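Long-range contacts in KmHsv2 (Kluyveromyces marxianus, PDB 3VU4), which folds as a seven-bladed beta-propeller of the PROPPIN family and probably binds phosphoinositides, with a likely part in protein transport like the related Atg18: residues Phe112-Ser122 with Asp136-Phe145; Ala74-Ile85 with Ser95-Leu106. One frame throughout, in Å; residues are numbered along the deposited sequence.

Contact 1 (Phe112-Ser122 with Asp136-Phe145); sequences FIVVSYGDVIS and DIRFGGVCEF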
loop_
_atom_site.group_PDB
_atom_site.type_symbol
_atom_site.label_atom_id
_atom_site.label_comp_id
_atom_site.label_asym_id
_atom_site.label_seq_id
_atom_site.Cartn_x
_atom_site.Cartn_y
_atom_site.Cartn_z
ATOM N N PHE A 112 -8.425 16.133 2.681
ATOM C CA PHE A 112 -7.239 16.583 1.962
ATOM C C PHE A 112 -6.916 15.898 0.643
ATOM O O PHE A 112 -7.470 14.852 0.300
ATOM C CB PHE A 112 -6.025 16.418 2.867
ATOM C CG PHE A 112 -6.295 16.737 4.296
ATOM C CD1 PHE A 112 -6.233 18.046 4.751
ATOM C CD2 PHE A 112 -6.619 15.726 5.192
ATOM C CE1 PHE A 112 -6.486 18.346 6.084
ATOM C CE2 PHE A 112 -6.874 16.014 6.528
ATOM C CZ PHE A 112 -6.807 17.329 6.975
ATOM N N ILE A 113 -5.993 16.526 -0.083
ATOM C CA ILE A 113 -5.474 16.022 -1.341
ATOM C C ILE A 113 -3.966 16.187 -1.188
ATOM O O ILE A 113 -3.449 17.294 -1.313
ATOM C CB ILE A 113 -5.928 16.853 -2.554
ATOM C CG1 ILE A 113 -7.449 16.818 -2.684
ATOM C CG2 ILE A 113 -5.300 16.288 -3.821
ATOM C CD1 ILE A 113 -7.978 17.563 -3.903
ATOM N N VAL A 114 -3.264 15.099 -0.887
ATOM C CA VAL A 114 -1.816 15.166 -0.716
ATOM C C VAL A 114 -1.162 14.951 -2.079
ATOM O O VAL A 114 -1.500 13.997 -2.785
ATOM C CB VAL A 114 -1.328 14.092 0.298
ATOM C CG1 VAL A 114 0.159 14.233 0.537
ATOM C CG2 VAL A 114 -2.094 14.229 1.613
ATOM N N VAL A 115 -0.238 15.841 -2.445
ATOM C CA VAL A 115 0.452 15.777 -3.742
ATOM C C VAL A 115 1.959 16.061 -3.632
ATOM O O VAL A 115 2.357 17.105 -3.110
ATOM C CB VAL A 115 -0.137 16.822 -4.740
ATOM C CG1 VAL A 115 0.545 16.698 -6.095
ATOM C CG2 VAL A 115 -1.640 16.641 -4.872
ATOM N N SER A 116 2.797 15.155 -4.126
ATOM C CA SER A 116 4.234 15.386 -4.067
ATOM C C SER A 116 4.792 15.501 -5.471
ATOM O O SER A 116 4.287 14.891 -6.412
ATOM C CB SER A 116 4.961 14.265 -3.310
ATOM O OG SER A 116 5.057 13.079 -4.078
ATOM N N TYR A 117 5.840 16.298 -5.602
ATOM C CA TYR A 117 6.485 16.528 -6.877
ATOM C C TYR A 117 7.860 17.031 -6.532
ATOM O O TYR A 117 8.016 17.793 -5.582
ATOM C CB TYR A 117 5.726 17.594 -7.672
ATOM C CG TYR A 117 5.333 18.798 -6.846
ATOM C CD1 TYR A 117 4.252 18.739 -5.959
ATOM C CD2 TYR A 117 6.048 19.990 -6.936
ATOM C CE1 TYR A 117 3.893 19.841 -5.180
ATOM C CE2 TYR A 117 5.699 21.102 -6.161
ATOM C CZ TYR A 117 4.622 21.019 -5.285
ATOM O OH TYR A 117 4.288 22.104 -4.508
ATOM N N GLY A 118 8.859 16.627 -7.299
ATOM C CA GLY A 118 10.202 17.064 -6.981
ATOM C C GLY A 118 10.469 16.617 -5.560
ATOM O O GLY A 118 10.295 15.436 -5.238
ATOM N N ASP A 119 10.868 17.546 -4.699
ATOM C CA ASP A 119 11.131 17.193 -3.311
ATOM C C ASP A 119 10.219 17.967 -2.372
ATOM O O ASP A 119 10.617 18.367 -1.277
ATOM C CB ASP A 119 12.602 17.436 -2.963
ATOM C CG ASP A 119 12.998 18.883 -3.079
ATOM O OD1 ASP A 119 12.165 19.698 -3.537
ATOM O OD2 ASP A 119 14.152 19.201 -2.713
ATOM N N VAL A 120 8.975 18.141 -2.805
ATOM C CA VAL A 120 7.979 18.865 -2.033
ATOM C C VAL A 120 6.669 18.080 -1.892
ATOM O O VAL A 120 6.283 17.324 -2.785
ATOM C CB VAL A 120 7.656 20.217 -2.719
ATOM C CG1 VAL A 120 6.589 20.968 -1.938
ATOM C CG2 VAL A 120 8.922 21.047 -2.850
ATOM N N ILE A 121 5.993 18.255 -0.762
ATOM C CA ILE A 121 4.700 17.622 -0.554
ATOM C C ILE A 121 3.734 18.768 -0.287
ATOM O O ILE A 121 3.991 19.603 0.582
ATOM C CB ILE A 121 4.678 16.682 0.668
ATOM C CG1 ILE A 121 5.683 15.544 0.484
ATOM C CG2 ILE A 121 3.275 16.116 0.851
ATOM C CD1 ILE A 121 5.709 14.557 1.627
ATOM N N SER A 122 2.641 18.827 -1.039
ATOM C CA SER A 122 1.647 19.886 -0.853
ATOM C C SER A 122 0.293 19.309 -0.492
ATOM O O SER A 122 -0.167 18.340 -1.090
ATOM C CB SER A 122 1.505 20.743 -2.118
ATOM O OG SER A 122 2.629 21.586 -2.303
ATOM N N ASP A 136 4.085 24.059 2.476
ATOM C CA ASP A 136 4.684 22.955 1.742
ATOM C C ASP A 136 5.770 22.317 2.589
ATOM O O ASP A 136 6.447 22.997 3.364
ATOM C CB ASP A 136 5.272 23.440 0.420
ATOM C CG ASP A 136 4.211 23.653 -0.631
ATOM O OD1 ASP A 136 3.032 23.351 -0.334
ATOM O OD2 ASP A 136 4.553 24.112 -1.747
ATOM N N ILE A 137 5.915 21.006 2.438
ATOM C CA ILE A 137 6.902 20.227 3.173
ATOM C C ILE A 137 7.965 19.682 2.216
ATOM O O ILE A 137 7.682 19.381 1.052
ATOM C CB ILE A 137 6.199 19.061 3.902
ATOM C CG1 ILE A 137 5.264 19.633 4.968
ATOM C CG2 ILE A 137 7.216 18.111 4.513
ATOM C CD1 ILE A 137 4.252 18.644 5.516
ATOM N N ARG A 138 9.194 19.573 2.703
ATOM C CA ARG A 138 10.290 19.047 1.901
ATOM C C ARG A 138 10.610 17.633 2.380
ATOM O O ARG A 138 10.868 17.411 3.562
ATOM C CB ARG A 138 11.519 19.949 2.038
ATOM C CG ARG A 138 11.286 21.356 1.511
ATOM C CD ARG A 138 11.160 21.371 -0.013
ATOM N NE ARG A 138 12.473 21.412 -0.651
ATOM C CZ ARG A 138 12.940 22.459 -1.323
ATOM N NH1 ARG A 138 14.154 22.412 -1.862
ATOM N NH2 ARG A 138 12.186 23.546 -1.468
ATOM N N PHE A 139 10.579 16.673 1.464
ATOM C CA PHE A 139 10.860 15.294 1.823
ATOM C C PHE A 139 11.943 14.705 0.912
ATOM O O PHE A 139 12.387 15.360 -0.028
ATOM C CB PHE A 139 9.564 14.479 1.751
ATOM C CG PHE A 139 9.128 14.137 0.358
ATOM C CD1 PHE A 139 9.135 15.100 -0.651
ATOM C CD2 PHE A 139 8.698 12.848 0.054
ATOM C CE1 PHE A 139 8.720 14.780 -1.943
ATOM C CE2 PHE A 139 8.279 12.515 -1.241
ATOM C CZ PHE A 139 8.291 13.483 -2.239
ATOM N N GLY A 140 12.362 13.472 1.191
ATOM C CA GLY A 140 13.408 12.850 0.399
ATOM C C GLY A 140 12.981 11.779 -0.586
ATOM O O GLY A 140 13.775 10.910 -0.917
ATOM N N GLY A 141 11.737 11.818 -1.049
ATOM C CA GLY A 141 11.295 10.821 -2.008
ATOM C C GLY A 141 10.226 9.837 -1.564
ATOM O O GLY A 141 9.467 9.327 -2.390
ATOM N N VAL A 142 10.154 9.560 -0.268
ATOM C CA VAL A 142 9.162 8.621 0.240
ATOM C C VAL A 142 8.081 9.292 1.080
ATOM O O VAL A 142 8.369 10.109 1.952
ATOM C CB VAL A 142 9.831 7.543 1.113
ATOM C CG1 VAL A 142 8.800 6.528 1.568
ATOM C CG2 VAL A 142 10.959 6.874 0.338
ATOM N N CYS A 143 6.828 8.952 0.826
ATOM C CA CYS A 143 5.762 9.515 1.628
ATOM C C CYS A 143 4.474 8.734 1.479
ATOM O O CYS A 143 4.117 8.289 0.393
ATOM C CB CYS A 143 5.537 10.986 1.274
ATOM S SG CYS A 143 4.422 11.288 -0.085
ATOM N N GLU A 144 3.787 8.549 2.590
ATOM C CA GLU A 144 2.532 7.835 2.575
ATOM C C GLU A 144 1.547 8.627 3.412
ATOM O O GLU A 144 1.915 9.270 4.395
ATOM C CB GLU A 144 2.684 6.430 3.164
ATOM C CG GLU A 144 1.654 5.445 2.617
ATOM C CD GLU A 144 1.162 4.459 3.654
ATOM O OE1 GLU A 144 1.957 4.069 4.530
ATOM O OE2 GLU A 144 -0.019 4.062 3.588
ATOM N N PHE A 145 0.291 8.600 3.001
ATOM C CA PHE A 145 -0.738 9.297 3.734
ATOM C C PHE A 145 -1.914 8.367 3.879
ATOM O O PHE A 145 -2.398 7.812 2.897
ATOM C CB PHE A 145 -1.191 10.551 3.001
ATOM C CG PHE A 145 -2.305 11.262 3.693
ATOM C CD1 PHE A 145 -2.079 11.915 4.901
ATOM C CD2 PHE A 145 -3.597 11.223 3.180
ATOM C CE1 PHE A 145 -3.128 12.520 5.596
ATOM C CE2 PHE A 145 -4.653 11.824 3.865
ATOM C CZ PHE A 145 -4.417 12.474 5.078
#

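Contact 2 (Ala74-Ile85 with Ser95-Leu106); sequences AFVTGVKEVVHI and SRIKVDAPVKDL. With SO4 (sulfate ion), chain C.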
loop_
_atom_site.group_PDB
_atom_site.type_symbol
_atom_site.label_atom_id
_atom_site.label_comp_id
_atom_site.label_asym_id
_atom_site.label_seq_id
_atom_site.Cartn_x
_atom_site.Cartn_y
_atom_site.Cartn_z
ATOM N N ALA A 74 -9.210 11.113 -9.063
ATOM C CA ALA A 74 -8.205 12.103 -9.389
ATOM C C ALA A 74 -7.286 11.467 -10.416
ATOM O O ALA A 74 -7.024 10.267 -10.351
ATOM C CB ALA A 74 -7.423 12.475 -8.142
ATOM N N PHE A 75 -6.807 12.254 -11.371
ATOM C CA PHE A 75 -5.897 11.721 -12.374
ATOM C C PHE A 75 -4.997 12.768 -13.012
ATOM O O PHE A 75 -5.249 13.970 -12.920
ATOM C CB PHE A 75 -6.670 10.955 -13.457
ATOM C CG PHE A 75 -7.753 11.753 -14.129
ATOM C CD1 PHE A 75 -7.442 12.859 -14.913
ATOM C CD2 PHE A 75 -9.089 11.372 -14.006
ATOM C CE1 PHE A 75 -8.446 13.570 -15.569
ATOM C CE2 PHE A 75 -10.102 12.078 -14.660
ATOM C CZ PHE A 75 -9.780 13.175 -15.442
ATOM N N VAL A 76 -3.922 12.289 -13.625
ATOM C CA VAL A 76 -2.961 13.135 -14.311
ATOM C C VAL A 76 -2.990 12.629 -15.741
ATOM O O VAL A 76 -3.095 11.424 -15.970
ATOM C CB VAL A 76 -1.536 12.958 -13.743
ATOM C CG1 VAL A 76 -0.536 13.760 -14.562
ATOM C CG2 VAL A 76 -1.497 13.401 -12.299
ATOM N N THR A 77 -2.911 13.536 -16.705
ATOM C CA THR A 77 -2.949 13.135 -18.105
ATOM C C THR A 77 -1.643 13.470 -18.807
ATOM O O THR A 77 -0.565 13.079 -18.346
ATOM C CB THR A 77 -4.105 13.828 -18.839
ATOM O OG1 THR A 77 -3.900 15.245 -18.810
ATOM C CG2 THR A 77 -5.436 13.497 -18.172
ATOM N N GLY A 78 -1.743 14.188 -19.922
ATOM C CA GLY A 78 -0.558 14.557 -20.671
ATOM C C GLY A 78 0.312 15.461 -19.831
ATOM O O GLY A 78 1.489 15.173 -19.595
ATOM N N VAL A 79 -0.279 16.561 -19.376
ATOM C CA VAL A 79 0.421 17.530 -18.548
ATOM C C VAL A 79 0.632 16.912 -17.168
ATOM O O VAL A 79 -0.294 16.828 -16.353
ATOM C CB VAL A 79 -0.389 18.846 -18.456
ATOM C CG1 VAL A 79 -1.854 18.539 -18.178
ATOM C CG2 VAL A 79 0.199 19.753 -17.382
ATOM N N LYS A 80 1.868 16.480 -16.931
ATOM C CA LYS A 80 2.275 15.818 -15.699
ATOM C C LYS A 80 2.106 16.612 -14.411
ATOM O O LYS A 80 1.981 16.023 -13.335
ATOM C CB LYS A 80 3.744 15.396 -15.791
ATOM C CG LYS A 80 4.177 14.779 -17.111
ATOM C CD LYS A 80 3.892 13.295 -17.197
ATOM C CE LYS A 80 2.437 13.020 -17.494
ATOM N NZ LYS A 80 2.250 11.622 -17.977
ATOM N N GLU A 81 2.119 17.937 -14.498
ATOM C CA GLU A 81 2.004 18.738 -13.283
ATOM C C GLU A 81 0.591 19.138 -12.889
ATOM O O GLU A 81 0.406 19.953 -11.987
ATOM C CB GLU A 81 2.896 19.986 -13.376
ATOM C CG GLU A 81 3.269 20.402 -14.783
ATOM C CD GLU A 81 4.191 19.405 -15.465
ATOM O OE1 GLU A 81 5.336 19.225 -14.991
ATOM O OE2 GLU A 81 3.766 18.800 -16.474
ATOM N N VAL A 82 -0.405 18.548 -13.539
ATOM C CA VAL A 82 -1.792 18.874 -13.229
ATOM C C VAL A 82 -2.575 17.677 -12.699
ATOM O O VAL A 82 -2.543 16.595 -13.284
ATOM C CB VAL A 82 -2.514 19.430 -14.473
ATOM C CG1 VAL A 82 -3.979 19.680 -14.165
ATOM C CG2 VAL A 82 -1.842 20.704 -14.916
ATOM N N VAL A 83 -3.276 17.881 -11.590
ATOM C CA VAL A 83 -4.079 16.828 -10.984
ATOM C C VAL A 83 -5.556 17.183 -11.116
ATOM O O VAL A 83 -6.021 18.176 -10.556
ATOM C CB VAL A 83 -3.734 16.648 -9.491
ATOM C CG1 VAL A 83 -4.702 15.670 -8.849
ATOM C CG2 VAL A 83 -2.299 16.157 -9.342
ATOM N N HIS A 84 -6.293 16.366 -11.856
ATOM C CA HIS A 84 -7.707 16.613 -12.070
ATOM C C HIS A 84 -8.595 15.896 -11.071
ATOM O O HIS A 84 -8.505 14.679 -10.922
ATOM C CB HIS A 84 -8.127 16.146 -13.463
ATOM C CG HIS A 84 -7.418 16.831 -14.586
ATOM N ND1 HIS A 84 -8.066 17.659 -15.478
ATOM C CD2 HIS A 84 -6.130 16.766 -15.002
ATOM C CE1 HIS A 84 -7.211 18.070 -16.396
ATOM N NE2 HIS A 84 -6.029 17.541 -16.130
ATOM N N ILE A 85 -9.450 16.643 -10.383
ATOM C CA ILE A 85 -10.399 16.021 -9.473
ATOM C C ILE A 85 -11.603 15.889 -10.398
ATOM O O ILE A 85 -12.125 16.891 -10.874
ATOM C CB ILE A 85 -10.745 16.930 -8.291
ATOM C CG1 ILE A 85 -9.459 17.377 -7.591
ATOM C CG2 ILE A 85 -11.640 16.179 -7.310
ATOM C CD1 ILE A 85 -8.629 16.240 -7.040
ATOM N N SER A 95 -12.461 20.210 -10.488
ATOM C CA SER A 95 -11.312 20.983 -10.033
ATOM C C SER A 95 -10.016 20.604 -10.746
ATOM O O SER A 95 -9.879 19.507 -11.287
ATOM C CB SER A 95 -11.121 20.798 -8.529
ATOM O OG SER A 95 -9.984 21.512 -8.084
ATOM N N ARG A 96 -9.073 21.537 -10.743
ATOM C CA ARG A 96 -7.762 21.351 -11.346
ATOM C C ARG A 96 -6.797 21.888 -10.303
ATOM O O ARG A 96 -7.097 22.878 -9.634
ATOM C CB ARG A 96 -7.614 22.187 -12.614
ATOM C CG ARG A 96 -7.476 21.423 -13.926
ATOM C CD ARG A 96 -6.967 22.382 -15.013
ATOM N NE ARG A 96 -7.715 23.643 -15.001
ATOM C CZ ARG A 96 -7.294 24.786 -15.541
ATOM N NH1 ARG A 96 -6.116 24.848 -16.150
ATOM N NH2 ARG A 96 -8.055 25.871 -15.472
ATOM N N ILE A 97 -5.654 21.231 -10.147
ATOM C CA ILE A 97 -4.647 21.675 -9.192
ATOM C C ILE A 97 -3.312 21.503 -9.892
ATOM O O ILE A 97 -3.040 20.446 -10.459
ATOM C CB ILE A 97 -4.683 20.832 -7.902
ATOM C CG1 ILE A 97 -6.040 20.992 -7.217
ATOM C CG2 ILE A 97 -3.579 21.273 -6.964
ATOM C CD1 ILE A 97 -6.251 20.051 -6.045
ATOM N N LYS A 98 -2.485 22.540 -9.873
ATOM C CA LYS A 98 -1.199 22.467 -10.551
ATOM C C LYS A 98 -0.019 22.636 -9.619
ATOM O O LYS A 98 -0.062 23.420 -8.674
ATOM C CB LYS A 98 -1.112 23.532 -11.642
ATOM C CG LYS A 98 0.127 23.399 -12.508
ATOM C CD LYS A 98 0.467 24.702 -13.210
ATOM C CE LYS A 98 1.556 24.493 -14.249
ATOM N NZ LYS A 98 1.070 23.676 -15.402
ATOM N N VAL A 99 1.045 21.896 -9.900
ATOM C CA VAL A 99 2.248 21.973 -9.091
ATOM C C VAL A 99 3.432 22.312 -9.993
ATOM O O VAL A 99 3.328 22.224 -11.214
ATOM C CB VAL A 99 2.480 20.655 -8.332
ATOM C CG1 VAL A 99 1.388 20.472 -7.301
ATOM C CG2 VAL A 99 2.477 19.488 -9.300
ATOM N N ASP A 100 4.550 22.703 -9.390
ATOM C CA ASP A 100 5.731 23.105 -10.147
ATOM C C ASP A 100 6.532 22.016 -10.850
ATOM O O ASP A 100 7.293 22.310 -11.769
ATOM C CB ASP A 100 6.667 23.912 -9.247
ATOM C CG ASP A 100 5.977 25.109 -8.633
ATOM O OD1 ASP A 100 5.330 25.872 -9.393
ATOM O OD2 ASP A 100 6.081 25.284 -7.397
ATOM N N ALA A 101 6.376 20.770 -10.423
ATOM C CA ALA A 101 7.103 19.669 -11.047
ATOM C C ALA A 101 6.111 18.546 -11.321
ATOM O O ALA A 101 4.976 18.599 -10.854
ATOM C CB ALA A 101 8.215 19.196 -10.127
ATOM N N PRO A 102 6.517 17.514 -12.083
ATOM C CA PRO A 102 5.595 16.408 -12.378
ATOM C C PRO A 102 5.089 15.758 -11.088
ATOM O O PRO A 102 5.849 15.591 -10.136
ATOM C CB PRO A 102 6.454 15.448 -13.196
ATOM C CG PRO A 102 7.500 16.331 -13.800
ATOM C CD PRO A 102 7.842 17.261 -12.675
ATOM N N VAL A 103 3.815 15.391 -11.056
ATOM C CA VAL A 103 3.254 14.764 -9.873
ATOM C C VAL A 103 3.806 13.355 -9.656
ATOM O O VAL A 103 3.788 12.526 -10.570
ATOM C CB VAL A 103 1.721 14.677 -9.966
ATOM C CG1 VAL A 103 1.162 13.979 -8.735
ATOM C CG2 VAL A 103 1.135 16.068 -10.096
ATOM N N LYS A 104 4.299 13.105 -8.439
ATOM C CA LYS A 104 4.845 11.803 -8.038
ATOM C C LYS A 104 3.781 11.056 -7.232
ATOM O O LYS A 104 3.000 10.275 -7.777
ATOM C CB LYS A 104 6.093 11.974 -7.164
ATOM C CG LYS A 104 7.317 12.545 -7.856
ATOM C CD LYS A 104 8.474 12.597 -6.866
ATOM C CE LYS A 104 9.753 13.150 -7.478
ATOM N NZ LYS A 104 10.868 13.168 -6.473
ATOM N N ASP A 105 3.745 11.306 -5.927
ATOM C CA ASP A 105 2.762 10.662 -5.064
ATOM C C ASP A 105 1.462 11.465 -5.056
ATOM O O ASP A 105 1.473 12.681 -5.247
ATOM C CB ASP A 105 3.316 10.546 -3.647
ATOM C CG ASP A 105 4.578 9.706 -3.585
ATOM O OD1 ASP A 105 4.486 8.477 -3.832
ATOM O OD2 ASP A 105 5.656 10.279 -3.296
ATOM N N LEU A 106 0.346 10.777 -4.833
ATOM C CA LEU A 106 -0.966 11.411 -4.804
ATOM C C LEU A 106 -1.914 10.650 -3.878
ATOM O O LEU A 106 -2.189 9.468 -4.100
ATOM C CB LEU A 106 -1.552 11.456 -6.214
ATOM C CG LEU A 106 -2.923 12.121 -6.350
ATOM C CD1 LEU A 106 -2.837 13.540 -5.822
ATOM C CD2 LEU A 106 -3.371 12.116 -7.801
HETATM S S SO4 C . 13.303 14.152 -9.216
HETATM O O1 SO4 C . 12.685 15.038 -8.209
HETATM O O2 SO4 C . 13.419 12.793 -8.661
HETATM O O3 SO4 C . 12.453 14.108 -10.418
HETATM O O4 SO4 C . 14.640 14.670 -9.569
#

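Contact 1 (Phe112-Ser122 with Asp136-Phe145)
The side chains of Phe112 and Phe145 cross at about a right angle, with CD2 of Phe112 3.9 Å from CZ of Phe145. Val114 takes one face of the Phe145 ring: its CG2 stands 3.9 Å from the centroid, a CH-pi contact. Ser116 turns CB to CZ of Phe139 at 3.6 Å, while its OG is bonded to the backbone N of Asp105. After the bend at Gly118, Asp119 O accepts Phe139 N. The Asp119 carboxylate lies obliquely against the Arg138 guanidinium, planes 45° apart: OD1 is over its face, and OD2 forms a salt bridge with NH1 at 3.3 Å whose hydrogen bond is weak. Val120 adds CG2 against CD of Arg138. Ile121 and Ile137 form a hydrogen-bonded antiparallel pair, Ile121 N to Ile137 O at 2.7 Å. With CG1 beside its backbone N (chi1 -61°), Ile121 lays CG1 over the Phe139 ring, 16° off the normal, and brings CD1 to Cys143 CB. Ser122 OG accepts from Tyr117 OH and donates to Asp136 OD1 at 2.7 Å, from above the carboxylate plane; Arg132 salt-bridges OD2. Strand 137-139 thus closes a four-stranded blade beside strand 120-125. As in a beta-propeller, the chain then turns a corner at Gly140-Gly141 and strand 142-146 starts the next blade; the axes of 112-117 and 142-145 approach to 8.9 Å, nearly antiparallel. Tyr152 of strand 149-154 packs on Ile121, Ile137 and Phe139.

Contact 2 (Ala74-Ile85 with Ser95-Leu106)
Val83 and Val103 cross at about a right angle, CG2 of Val83 3.5 Å from CG2 of Val103. The other branch of Val83, CG1, is anti to the backbone N (chi1 173°) and meets Leu106 tip to tip, 3.9 Å from its CD2, which also touches Ala74 CB; Val76 CG2 approaches Val103 CB. Farther along, Ile85 and Ser95 abut through their CB atoms at 3.9 Å. The opposite face of the hairpin carries longer chains. Arg96 runs alongside His84, pointing the same way, with its CG 4.0 Å above the plane of the His84 ring and guanidinium and imidazole planes 38° apart; Asp93 takes His84 ND1. Arg96 CG also rests on Val82 CG1.

At the hairpin's end, residues 99-102 wrap round Glu81, the third residue of the type I turn from Val79 to Val82. Its side chain lies beside both Lys98 and Pro102: CG is 4.0 Å from Lys98 NZ, and OE1 3.8 Å from Pro102 CG. An alanine at Glu81 would probably leave the Lys98 amine without the methylene beside it and without a carboxylate 5.7 Å away (OE2 to NZ), and uncover one flank of the Pro102 ring. Backbone bonds secure the wrap independently, since Glu81 O accepts Val99 N and Lys80 O accepts Val103 N, the latter 174° at the hydrogen. Lys104 NZ binds sulfate O1 at 3.1 Å, an ion probably from the crystallisation liquor. The arrangement is that of a beta-propeller: an antiparallel hairpin ends one four-stranded blade, and the following strand, 103-108, starts the next and packs its valine and leucine against the blade just left.

Overall arrangement
The two contacts are topologically equivalent and successive. Each pairs the third and fourth strands of one four-stranded blade and then packs the first strand of the following blade against the blade just completed. They share a sheet, because strand 103-108 of contact 2 neighbours strand 112-117 of contact 1; Lys104 N is 2.7 Å from Ser116 O, and Tyr117 packs on Val99. Contact 1 is the more buried, with 9 of 15 touching residues inside, and its packing between blades is partly aromatic, through Phe145 on Phe112 and Val114, with Ile121 on Cys143. Contact 2 has 8 of 18 buried; its interblade packing is aliphatic, and arginine and lysine chains lie on the hairpin face of Val82 and His84. The centres of contacts 1 and 2 lie about 13 Å apart.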